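Local coordinates for uncharacterized protein AF_0924 (Archaeoglobus fulgidus, PDB 3DT5), which is of unknown function but is probably a membrane protein, whose mostly helical C-terminal domain holds a calcium ion in this crystal, at residues A[42-47]-A[81-86]; A[60-65]-A[102-107]; A[111-114]-A[119-122]; A[21-26]-A[106-111]. All coordinates share one frame; numbering follows the deposited sequence. Where two conformers were deposited one is given.

Contact 1 (A[42-47]-A[81-86]); sequences QTEDEI and ANWTFY. With CA (calcium ion), chain B.
The start of helix 43-52 faces strand 83-85 across a wide gap: the axes of helix 43-47 and the strand come no nearer than 13.3 Å and lie at 70° to each other, with the CA atoms of Glu44 and Trp83 10.1 Å apart. One large side chain bridges that distance. The indole of Trp83 reaches over with the outer edge of its six-membered ring leading, and three residues from one side of the helix, Thr43, Glu44 and Ile47, receive it. Thr43 CG2 meets the ring at its edge and in its plane, 3.8 Å from CZ2. Because CG2 stands anti to the backbone N (chi1 -55° for OG1), the hydroxyl is turned the other way, to the backbone N of Thr40. Ile47 brings CD1 to 3.7 Å from the same Trp83 CZ2, arriving obliquely. Strand 83-85 is the middle strand of a small mixed sheet, bonded on its two sides to strands 74-75 and 130-131, so the indole joins the sheet to the helical part of the domain; its NE1 is taken by the carbonyl of Ala33 in helix 16-35. Glu44 serves two purposes. Its CG lies 3.6 Å from Trp83 CZ3 at the ring edge, and its extended chain carries the carboxylate past the indole to the calcium ion. OE1 and OE2 of Glu44 both bind the metal, each at 2.5 Å, a bidentate grip that fixes the rotation of the carboxylate. The carbonyls of Lys71 and Ala74 and OD1 of Asp75 supply the other protein ligands.

Contact 2 (A[60-65]-A[102-107]); sequences NNLLRV and WEEFLE
The N-terminal turn of the short helix 60-65 is met here by a glutamate carboxylate from the long helix 88-116: Glu104 reaches across to Leu62. The two helices run nearly antiparallel, with 164° between the directions of the short segments and 10.1 Å between their axes. Glu104 OE1 accepts the backbone N-H of Leu62 at 3.0 Å, the bond bending somewhat (154° at the hydrogen) and reaching the oxygen from well above the carboxylate plane. A water donates to the same Glu104 OE1 at 2.6 Å and accepts from Asn61 N at 3.0 Å, so two successive amides of the turn are served by one oxygen, one directly and one through water. OE2 is held separately, by Tyr27 OH and by the backbone N of Gly59. Four bonds therefore fix the carboxylate, and its place at the N-terminal end of a helix would probably favour the charged form. Its chain is extended beyond CG, which lets it span the gap; the head ends up straddling Leu62 CB, which lies 3.3 Å from OE1 and equally far from OE2. A leucine in place of Glu104 would probably leave the amides of Leu62 and Gly59 and the hydroxyl of Tyr27 without their partner and let the start of the short helix drift from its neighbour. Beyond CB, the Leu62 side chain continues inward onto Phe26 of helix 16-35 and onto Val100 and Leu101 of helix 88-116, so helix 60-65 packs against both long helices.

Contact 3 (A[111-114]-A[119-122]); sequences EYYT and EISL
The carbonyl oxygen of Glu119 lies over the centre of the Tyr113 ring, 4.1 Å from CE1; no hydrogen bond passes between segments 111-114 and 119-122. Tyr113 supplies nearly all of the helix side. With CG anti to its own carbonyl carbon (chi1 -60°), the ring swings out to the returning chain, and the backbone of Glu119 and Ser121 runs past it; the N of Ser121 comes to 3.9 Å from CE2 of Tyr113. Between these two, Ile120 holds the base of the tyrosine. Its side chain folds back, chi2 -85°, so that the tip methyl CD1 presses to 3.3 Å from Tyr113 CB, a tight approach, and to 3.5 Å from CD2 of the same ring. The other branch, Ile120 CG2, stands 3.7 Å from Tyr113 CD2, so the two methyls together flank that side of the ring, approaching it obliquely. An alanine in place of Tyr113 lacks the ring, and is likely to leave a gap beside the Ile120 methyls and under the Glu119 carbonyl, with the returning chain freer to move. The contact lies on the surface, where apolar groups may face either solvent or lipid. It is local in sequence: helix 88-116 ends just after Thr114, and the chain turns and runs back along the helix toward strand 130-131. Tyr112, one residue earlier, reaches Leu16, Ile19 and the carboxylate of Glu20 on helix 16-35, while Tyr113 is given to the returning loop.

Contact 4 (A[21-26]-A[106-111]); sequences DRLEKF and LEVLKE. With EDO (1,2-ethanediol), chain C.
Val108 holds CG1 anti to its backbone N (chi1 177°), which divides its methyls between two partners on helix 16-35: CG1 goes to Leu23 and CG2 to Arg22. The arginine comes to meet it by a bend at chi3 (76°) that turns the guanidinium back over the valine. Val108 CG2 then sits over one face of that flat group, 3.7 Å from Arg22 NH1. The Leu23 and Val108 side chains run antiparallel alongside one another, with Leu23 CD2 3.5 Å from Val108 CG1. The other leucine methyl, CD1, meets Leu109 CD2 at 4.0 Å, with the two side chains roughly perpendicular. This is the meeting of the two longest helices of the domain, helix 16-35 and helix 88-116, whose short segments here run 142° apart with axes 10.5 Å from each other; Phe105, Ile19 and Tyr27 extend the same apolar seam. At the edge of the seam the guanidinium is gripped at its rim rather than its face. Arg22 NH1 and NH2 both donate to O2 of a 1,2-ethanediol, at 3.0 and 2.9 Å, in the plane of the group, while NE is bonded to the carbonyl of Leu57, so the plane is fixed from both ends. The diol, probably from the crystallisation liquor, spans from Arg22 to helix 88-116: its C1 packs 3.3 Å from Val108 CG2, and its O1 comes within 3.2 Å of Glu107 OE1.

How the contacts relate
Contacts 2, 4 and 3, in that order, follow one another along helix 88-116. The centres of contacts 2 and 4 are 10 Å apart and they touch directly, through Leu62 on Phe26 and Phe105 on Leu23, so the short helix, the first helix and the long helix meet in one core. The diol of contact 4 also lies beside the Glu104 side chain of contact 2. Contact 3, again 10 Å from contact 4 between centres, joins it through Leu122 on Leu109. Contact 1, with the calcium site, stands on the opposite side of the chain's centre, its own centre 20 to 30 Å from theirs and touching none, though strand 83-85 leads into helix 88-116.

Contact 1 (A[42-47]-A[81-86])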
# COMPACT_ATOMS: atom_id res chain seq x y z
N GLN A 42 -1.41 -7.09 14.69
CA GLN A 42 -2.62 -6.85 13.91
C GLN A 42 -2.31 -6.44 12.46
O GLN A 42 -3.22 -6.34 11.64
CB GLN A 42 -3.48 -5.78 14.58
CG GLN A 42 -4.23 -6.29 15.80
CD GLN A 42 -3.32 -6.42 17.00
OE1 GLN A 42 -2.56 -5.50 17.33
NE2 GLN A 42 -3.36 -7.57 17.65
N THR A 43 -1.05 -6.20 12.15
CA THR A 43 -0.67 -5.69 10.83
C THR A 43 -1.05 -6.61 9.67
O THR A 43 -1.57 -6.12 8.68
CB THR A 43 0.81 -5.35 10.76
OG1 THR A 43 1.10 -4.43 11.82
CG2 THR A 43 1.16 -4.62 9.39
N GLU A 44 -0.80 -7.91 9.77
CA GLU A 44 -1.19 -8.76 8.64
C GLU A 44 -2.70 -8.69 8.42
O GLU A 44 -3.17 -8.65 7.27
CB GLU A 44 -0.78 -10.23 8.91
CG GLU A 44 0.74 -10.46 8.97
CD GLU A 44 1.12 -11.92 8.68
OE1 GLU A 44 0.22 -12.74 8.33
OE2 GLU A 44 2.31 -12.28 8.78
N ASP A 45 -3.48 -8.68 9.52
CA ASP A 45 -4.94 -8.61 9.37
C ASP A 45 -5.38 -7.24 8.83
O ASP A 45 -6.35 -7.15 8.02
CB ASP A 45 -5.66 -8.91 10.68
CG ASP A 45 -5.54 -10.37 11.09
OD1 ASP A 45 -5.60 -11.29 10.22
OD2 ASP A 45 -5.39 -10.60 12.30
N GLU A 46 -4.69 -6.18 9.24
CA GLU A 46 -4.97 -4.85 8.67
C GLU A 46 -4.70 -4.78 7.17
O GLU A 46 -5.48 -4.20 6.43
CB GLU A 46 -4.20 -3.74 9.40
CG GLU A 46 -4.62 -3.54 10.85
CD GLU A 46 -3.58 -2.74 11.64
OE1 GLU A 46 -2.55 -2.33 11.04
OE2 GLU A 46 -3.79 -2.54 12.85
N ILE A 47 -3.61 -5.38 6.70
CA ILE A 47 -3.37 -5.49 5.28
C ILE A 47 -4.48 -6.32 4.61
O ILE A 47 -5.00 -5.92 3.56
CB ILE A 47 -1.96 -6.12 4.97
CG1 ILE A 47 -0.83 -5.18 5.49
CG2 ILE A 47 -1.77 -6.41 3.45
CD1 ILE A 47 0.49 -5.85 5.49
N ALA A 81 12.33 -5.80 9.78
CA ALA A 81 11.27 -5.00 9.23
C ALA A 81 10.80 -5.53 7.86
O ALA A 81 9.81 -5.02 7.31
CB ALA A 81 11.72 -3.50 9.10
N ASN A 82 11.50 -6.52 7.30
CA ASN A 82 11.12 -6.98 5.96
C ASN A 82 10.04 -8.00 6.05
O ASN A 82 10.04 -8.82 6.97
CB ASN A 82 12.29 -7.63 5.20
CG ASN A 82 13.36 -6.62 4.83
OD1 ASN A 82 13.07 -5.45 4.52
ND2 ASN A 82 14.61 -7.06 4.94
N TRP A 83 9.12 -7.95 5.08
CA TRP A 83 8.16 -9.01 4.87
C TRP A 83 8.89 -10.11 4.06
O TRP A 83 9.42 -9.84 2.99
CB TRP A 83 6.94 -8.52 4.06
CG TRP A 83 6.05 -7.58 4.83
CD1 TRP A 83 5.96 -6.20 4.67
CD2 TRP A 83 5.15 -7.93 5.87
NE1 TRP A 83 5.03 -5.69 5.56
CE2 TRP A 83 4.50 -6.74 6.28
CE3 TRP A 83 4.78 -9.16 6.47
CZ2 TRP A 83 3.54 -6.72 7.32
CZ3 TRP A 83 3.78 -9.14 7.48
CH2 TRP A 83 3.18 -7.93 7.88
N THR A 84 8.94 -11.32 4.62
CA THR A 84 9.59 -12.44 3.93
C THR A 84 8.49 -13.19 3.21
O THR A 84 7.56 -13.70 3.85
CB THR A 84 10.28 -13.41 4.92
OG1 THR A 84 11.40 -12.74 5.50
CG2 THR A 84 10.80 -14.70 4.19
N PHE A 85 8.59 -13.26 1.88
CA PHE A 85 7.64 -14.04 1.08
C PHE A 85 8.18 -15.45 0.90
O PHE A 85 9.38 -15.63 0.69
CB PHE A 85 7.44 -13.41 -0.30
CG PHE A 85 6.52 -12.24 -0.27
CD1 PHE A 85 7.00 -10.96 0.06
CD2 PHE A 85 5.15 -12.41 -0.48
CE1 PHE A 85 6.15 -9.87 0.13
CE2 PHE A 85 4.30 -11.31 -0.42
CZ PHE A 85 4.80 -10.02 -0.12
N TYR A 86 7.30 -16.43 0.96
CA TYR A 86 7.73 -17.82 0.76
C TYR A 86 7.82 -18.24 -0.69
O TYR A 86 8.61 -19.08 -1.02
CB TYR A 86 6.89 -18.80 1.59
CG TYR A 86 7.00 -18.46 3.06
CD1 TYR A 86 8.21 -18.61 3.74
CD2 TYR A 86 5.90 -17.92 3.76
CE1 TYR A 86 8.33 -18.26 5.06
CE2 TYR A 86 6.00 -17.58 5.07
CZ TYR A 86 7.22 -17.75 5.73
OH TYR A 86 7.31 -17.41 7.10
CA CA B . 1.90 -14.52 7.75

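Contact 2 (A[60-65]-A[102-107])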
# COMPACT_ATOMS: atom_id res chain seq x y z
N ASN A 60 -8.98 1.81 -10.55
CA ASN A 60 -9.18 0.58 -11.33
C ASN A 60 -7.85 -0.02 -11.78
O ASN A 60 -7.75 -1.24 -11.84
CB ASN A 60 -10.09 0.84 -12.56
CG ASN A 60 -11.57 1.04 -12.17
OD1 ASN A 60 -11.87 1.27 -10.98
ND2 ASN A 60 -12.50 0.92 -13.16
N ASN A 61 -6.82 0.82 -12.03
CA ASN A 61 -5.51 0.32 -12.49
C ASN A 61 -4.91 -0.59 -11.40
O ASN A 61 -4.44 -1.71 -11.66
CB ASN A 61 -4.47 1.43 -12.73
CG ASN A 61 -4.82 2.36 -13.84
OD1 ASN A 61 -5.78 2.14 -14.56
ND2 ASN A 61 -4.02 3.44 -13.99
N LEU A 62 -4.89 -0.09 -10.17
CA LEU A 62 -4.40 -0.87 -9.04
C LEU A 62 -5.21 -2.14 -8.76
O LEU A 62 -4.63 -3.20 -8.51
CB LEU A 62 -4.35 0.02 -7.75
CG LEU A 62 -3.84 -0.72 -6.51
CD1 LEU A 62 -2.41 -1.33 -6.70
CD2 LEU A 62 -3.88 0.21 -5.30
N LEU A 63 -6.55 -2.06 -8.85
CA LEU A 63 -7.38 -3.24 -8.62
C LEU A 63 -7.02 -4.35 -9.60
O LEU A 63 -7.14 -5.52 -9.26
CB LEU A 63 -8.87 -2.89 -8.72
CG LEU A 63 -9.31 -1.95 -7.60
CD1 LEU A 63 -10.77 -1.62 -7.81
CD2 LEU A 63 -9.17 -2.70 -6.24
N ARG A 64 -6.60 -4.01 -10.82
CA ARG A 64 -6.16 -5.05 -11.77
C ARG A 64 -5.04 -5.95 -11.24
O ARG A 64 -4.95 -7.12 -11.62
CB ARG A 64 -5.75 -4.43 -13.10
CG ARG A 64 -7.06 -4.15 -13.86
CD ARG A 64 -6.95 -3.31 -15.03
NE ARG A 64 -8.13 -3.65 -15.82
CZ ARG A 64 -8.64 -2.89 -16.78
NH1 ARG A 64 -8.11 -1.71 -17.07
NH2 ARG A 64 -9.71 -3.33 -17.46
N VAL A 65 -4.15 -5.38 -10.43
CA VAL A 65 -2.93 -6.09 -10.04
C VAL A 65 -2.84 -6.34 -8.55
O VAL A 65 -1.99 -7.10 -8.11
CB VAL A 65 -1.60 -5.35 -10.53
CG1 VAL A 65 -1.56 -5.26 -12.08
CG2 VAL A 65 -1.50 -3.96 -9.92
N TRP A 102 1.96 3.14 -5.52
CA TRP A 102 2.70 4.38 -5.37
C TRP A 102 2.33 5.35 -6.51
O TRP A 102 2.03 6.52 -6.28
CB TRP A 102 4.22 4.12 -5.38
CG TRP A 102 4.96 5.43 -5.17
CD1 TRP A 102 5.63 6.19 -6.12
CD2 TRP A 102 5.01 6.17 -3.95
NE1 TRP A 102 6.13 7.34 -5.52
CE2 TRP A 102 5.77 7.35 -4.20
CE3 TRP A 102 4.55 5.93 -2.64
CZ2 TRP A 102 6.03 8.30 -3.20
CZ3 TRP A 102 4.81 6.89 -1.65
CH2 TRP A 102 5.55 8.04 -1.94
N GLU A 103 2.32 4.89 -7.76
CA GLU A 103 1.91 5.78 -8.86
C GLU A 103 0.49 6.34 -8.64
O GLU A 103 0.24 7.56 -8.84
CB GLU A 103 2.04 5.08 -10.22
CG GLU A 103 3.50 4.69 -10.59
CD GLU A 103 4.52 5.85 -10.49
OE1 GLU A 103 5.62 5.66 -9.89
OE2 GLU A 103 4.24 6.94 -11.02
N GLU A 104 -0.45 5.49 -8.25
CA GLU A 104 -1.83 5.98 -7.98
C GLU A 104 -1.85 7.00 -6.86
O GLU A 104 -2.53 7.99 -6.94
CB GLU A 104 -2.82 4.88 -7.56
CG GLU A 104 -3.26 4.02 -8.70
CD GLU A 104 -4.56 3.30 -8.44
OE1 GLU A 104 -5.06 2.78 -9.46
OE2 GLU A 104 -5.08 3.16 -7.28
N PHE A 105 -1.14 6.68 -5.79
CA PHE A 105 -1.04 7.57 -4.64
C PHE A 105 -0.59 8.96 -5.06
O PHE A 105 -1.18 9.94 -4.66
CB PHE A 105 -0.09 6.96 -3.59
CG PHE A 105 0.29 7.91 -2.45
CD1 PHE A 105 -0.69 8.42 -1.59
CD2 PHE A 105 1.62 8.26 -2.25
CE1 PHE A 105 -0.34 9.28 -0.51
CE2 PHE A 105 1.99 9.15 -1.18
CZ PHE A 105 1.00 9.63 -0.30
N LEU A 106 0.48 9.07 -5.83
CA LEU A 106 0.96 10.40 -6.23
C LEU A 106 -0.09 11.12 -7.06
O LEU A 106 -0.22 12.34 -6.99
CB LEU A 106 2.21 10.29 -7.08
CG LEU A 106 3.47 9.77 -6.38
CD1 LEU A 106 4.56 9.55 -7.44
CD2 LEU A 106 3.91 10.67 -5.23
N GLU A 107 -0.84 10.38 -7.89
CA GLU A 107 -1.89 11.03 -8.68
C GLU A 107 -3.02 11.50 -7.76
O GLU A 107 -3.54 12.60 -7.90
CB GLU A 107 -2.43 10.10 -9.78
CG GLU A 107 -3.66 10.76 -10.46
CD GLU A 107 -4.00 10.15 -11.81
OE1 GLU A 107 -5.15 10.36 -12.27
OE2 GLU A 107 -3.12 9.49 -12.42
O HOH W 1 -6.30 3.74 -11.55

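Contact 3 (A[111-114]-A[119-122])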
# COMPACT_ATOMS: atom_id res chain seq x y z
N GLU A 111 -4.40 15.28 -7.37
CA GLU A 111 -5.83 15.58 -7.46
C GLU A 111 -6.36 16.30 -6.21
O GLU A 111 -7.22 17.21 -6.30
CB GLU A 111 -6.59 14.28 -7.73
CG GLU A 111 -6.20 13.71 -9.10
CD GLU A 111 -6.89 12.40 -9.43
OE1 GLU A 111 -7.08 11.56 -8.51
OE2 GLU A 111 -7.20 12.19 -10.61
N TYR A 112 -5.87 15.89 -5.04
CA TYR A 112 -6.23 16.54 -3.81
C TYR A 112 -5.81 18.02 -3.83
O TYR A 112 -6.59 18.90 -3.45
CB TYR A 112 -5.56 15.83 -2.61
CG TYR A 112 -5.91 16.56 -1.33
CD1 TYR A 112 -7.14 16.35 -0.72
CD2 TYR A 112 -5.05 17.53 -0.79
CE1 TYR A 112 -7.51 17.04 0.43
CE2 TYR A 112 -5.41 18.24 0.37
CZ TYR A 112 -6.65 17.98 0.96
OH TYR A 112 -7.06 18.65 2.09
N TYR A 113 -4.57 18.29 -4.26
CA TYR A 113 -4.05 19.65 -4.32
C TYR A 113 -4.69 20.48 -5.44
O TYR A 113 -4.86 21.67 -5.29
CB TYR A 113 -2.53 19.65 -4.47
CG TYR A 113 -1.77 18.98 -3.34
CD1 TYR A 113 -2.09 19.23 -2.01
CD2 TYR A 113 -0.69 18.12 -3.61
CE1 TYR A 113 -1.37 18.61 -0.96
CE2 TYR A 113 0.03 17.51 -2.60
CZ TYR A 113 -0.31 17.75 -1.27
OH TYR A 113 0.43 17.14 -0.27
N THR A 114 -5.04 19.84 -6.55
CA THR A 114 -5.76 20.50 -7.64
C THR A 114 -7.07 21.02 -7.13
O THR A 114 -7.47 22.14 -7.45
CB THR A 114 -6.03 19.51 -8.79
OG1 THR A 114 -4.78 19.07 -9.31
CG2 THR A 114 -6.87 20.14 -9.94
N GLU A 119 -0.33 24.04 -2.31
CA GLU A 119 0.95 23.71 -2.94
C GLU A 119 1.40 22.27 -2.75
O GLU A 119 1.29 21.70 -1.65
CB GLU A 119 2.06 24.67 -2.50
CG GLU A 119 2.17 25.93 -3.33
CD GLU A 119 1.26 27.05 -2.86
OE1 GLU A 119 0.07 26.80 -2.60
OE2 GLU A 119 1.74 28.20 -2.75
N ILE A 120 1.94 21.72 -3.83
CA ILE A 120 2.32 20.32 -3.93
C ILE A 120 3.64 20.05 -3.21
O ILE A 120 4.66 20.65 -3.53
CB ILE A 120 2.49 19.90 -5.42
CG1 ILE A 120 1.48 20.62 -6.34
CG2 ILE A 120 2.45 18.39 -5.58
CD1 ILE A 120 0.09 19.98 -6.46
N SER A 121 3.61 19.14 -2.25
CA SER A 121 4.83 18.57 -1.73
C SER A 121 4.77 17.07 -2.01
O SER A 121 4.17 16.31 -1.24
CB SER A 121 4.98 18.84 -0.23
OG SER A 121 6.25 18.43 0.25
N LEU A 122 5.34 16.65 -3.14
CA LEU A 122 5.30 15.22 -3.50
C LEU A 122 6.43 14.46 -2.85
O LEU A 122 7.61 14.78 -3.06
CB LEU A 122 5.26 14.97 -5.02
CG LEU A 122 3.96 15.23 -5.82
CD1 LEU A 122 4.06 14.61 -7.19
CD2 LEU A 122 2.70 14.74 -5.13

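Contact 4 (A[21-26]-A[106-111])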
# COMPACT_ATOMS: atom_id res chain seq x y z
N ASP A 21 -10.50 10.59 2.35
CA ASP A 21 -10.80 9.22 2.81
C ASP A 21 -9.99 8.18 2.01
O ASP A 21 -9.53 7.20 2.58
CB ASP A 21 -12.28 8.85 2.72
CG ASP A 21 -13.14 9.56 3.75
OD1 ASP A 21 -12.59 10.15 4.70
OD2 ASP A 21 -14.38 9.53 3.61
N ARG A 22 -9.86 8.37 0.70
CA ARG A 22 -9.05 7.46 -0.10
C ARG A 22 -7.59 7.48 0.43
O ARG A 22 -7.00 6.40 0.64
CB ARG A 22 -9.11 7.81 -1.60
CG ARG A 22 -10.50 7.74 -2.23
CD ARG A 22 -10.33 8.02 -3.76
NE ARG A 22 -9.78 6.85 -4.44
CZ ARG A 22 -9.18 6.86 -5.63
NH1 ARG A 22 -9.10 7.96 -6.38
NH2 ARG A 22 -8.70 5.72 -6.11
N LEU A 23 -7.00 8.66 0.57
CA LEU A 23 -5.63 8.78 1.08
C LEU A 23 -5.49 8.20 2.48
O LEU A 23 -4.55 7.42 2.76
CB LEU A 23 -5.16 10.24 1.10
CG LEU A 23 -5.09 10.88 -0.30
CD1 LEU A 23 -4.86 12.40 -0.16
CD2 LEU A 23 -3.97 10.24 -1.16
N GLU A 24 -6.40 8.56 3.38
CA GLU A 24 -6.22 8.21 4.78
C GLU A 24 -6.62 6.78 5.08
O GLU A 24 -6.10 6.20 6.01
CB GLU A 24 -6.99 9.14 5.70
CG GLU A 24 -6.42 10.56 5.74
CD GLU A 24 -7.30 11.52 6.56
OE1 GLU A 24 -8.29 11.06 7.21
OE2 GLU A 24 -6.99 12.74 6.58
N LYS A 25 -7.56 6.22 4.34
CA LYS A 25 -8.08 4.89 4.73
C LYS A 25 -7.48 3.80 3.84
O LYS A 25 -7.60 2.62 4.14
CB LYS A 25 -9.63 4.83 4.68
CG LYS A 25 -10.34 5.78 5.71
CD LYS A 25 -11.85 5.70 5.50
CE LYS A 25 -12.59 6.56 6.46
NZ LYS A 25 -13.87 5.89 6.88
N PHE A 26 -6.88 4.19 2.73
CA PHE A 26 -6.37 3.19 1.79
C PHE A 26 -4.89 3.43 1.46
O PHE A 26 -4.06 2.63 1.86
CB PHE A 26 -7.23 3.12 0.49
CG PHE A 26 -6.75 2.02 -0.44
CD1 PHE A 26 -7.22 0.71 -0.30
CD2 PHE A 26 -5.77 2.29 -1.37
CE1 PHE A 26 -6.75 -0.34 -1.11
CE2 PHE A 26 -5.27 1.25 -2.22
CZ PHE A 26 -5.76 -0.06 -2.07
N LEU A 106 0.48 9.07 -5.83
CA LEU A 106 0.96 10.40 -6.23
C LEU A 106 -0.09 11.12 -7.06
O LEU A 106 -0.22 12.34 -6.99
CB LEU A 106 2.21 10.29 -7.08
CG LEU A 106 3.47 9.77 -6.38
CD1 LEU A 106 4.56 9.55 -7.44
CD2 LEU A 106 3.91 10.67 -5.23
N GLU A 107 -0.84 10.38 -7.89
CA GLU A 107 -1.89 11.03 -8.68
C GLU A 107 -3.02 11.50 -7.76
O GLU A 107 -3.54 12.60 -7.90
CB GLU A 107 -2.43 10.10 -9.78
CG GLU A 107 -3.66 10.76 -10.46
CD GLU A 107 -4.00 10.15 -11.81
OE1 GLU A 107 -5.15 10.36 -12.27
OE2 GLU A 107 -3.12 9.49 -12.42
N VAL A 108 -3.42 10.69 -6.79
CA VAL A 108 -4.50 11.11 -5.88
C VAL A 108 -4.03 12.32 -5.06
O VAL A 108 -4.80 13.28 -4.83
CB VAL A 108 -4.99 9.93 -4.96
CG1 VAL A 108 -6.07 10.42 -3.96
CG2 VAL A 108 -5.59 8.81 -5.82
N LEU A 109 -2.77 12.31 -4.63
CA LEU A 109 -2.23 13.52 -3.96
C LEU A 109 -2.36 14.77 -4.87
O LEU A 109 -2.81 15.83 -4.41
CB LEU A 109 -0.76 13.33 -3.62
CG LEU A 109 -0.40 12.77 -2.27
CD1 LEU A 109 1.10 12.92 -2.13
CD2 LEU A 109 -1.16 13.58 -1.19
N LYS A 110 -1.93 14.64 -6.14
CA LYS A 110 -2.03 15.76 -7.14
C LYS A 110 -3.48 16.23 -7.28
O LYS A 110 -3.75 17.43 -7.28
CB LYS A 110 -1.47 15.41 -8.53
CG LYS A 110 0.02 15.00 -8.59
CD LYS A 110 0.57 14.86 -10.07
CE LYS A 110 1.43 13.55 -10.31
NZ LYS A 110 0.67 12.32 -10.98
N GLU A 111 -4.40 15.28 -7.37
CA GLU A 111 -5.83 15.58 -7.46
C GLU A 111 -6.36 16.30 -6.21
O GLU A 111 -7.22 17.21 -6.30
CB GLU A 111 -6.59 14.28 -7.73
CG GLU A 111 -6.20 13.71 -9.10
CD GLU A 111 -6.89 12.40 -9.43
OE1 GLU A 111 -7.08 11.56 -8.51
OE2 GLU A 111 -7.20 12.19 -10.61
C1 EDO C . -5.66 7.87 -9.02
O1 EDO C . -5.61 7.76 -10.44
C2 EDO C . -6.23 6.54 -8.50
O2 EDO C . -7.63 6.61 -8.64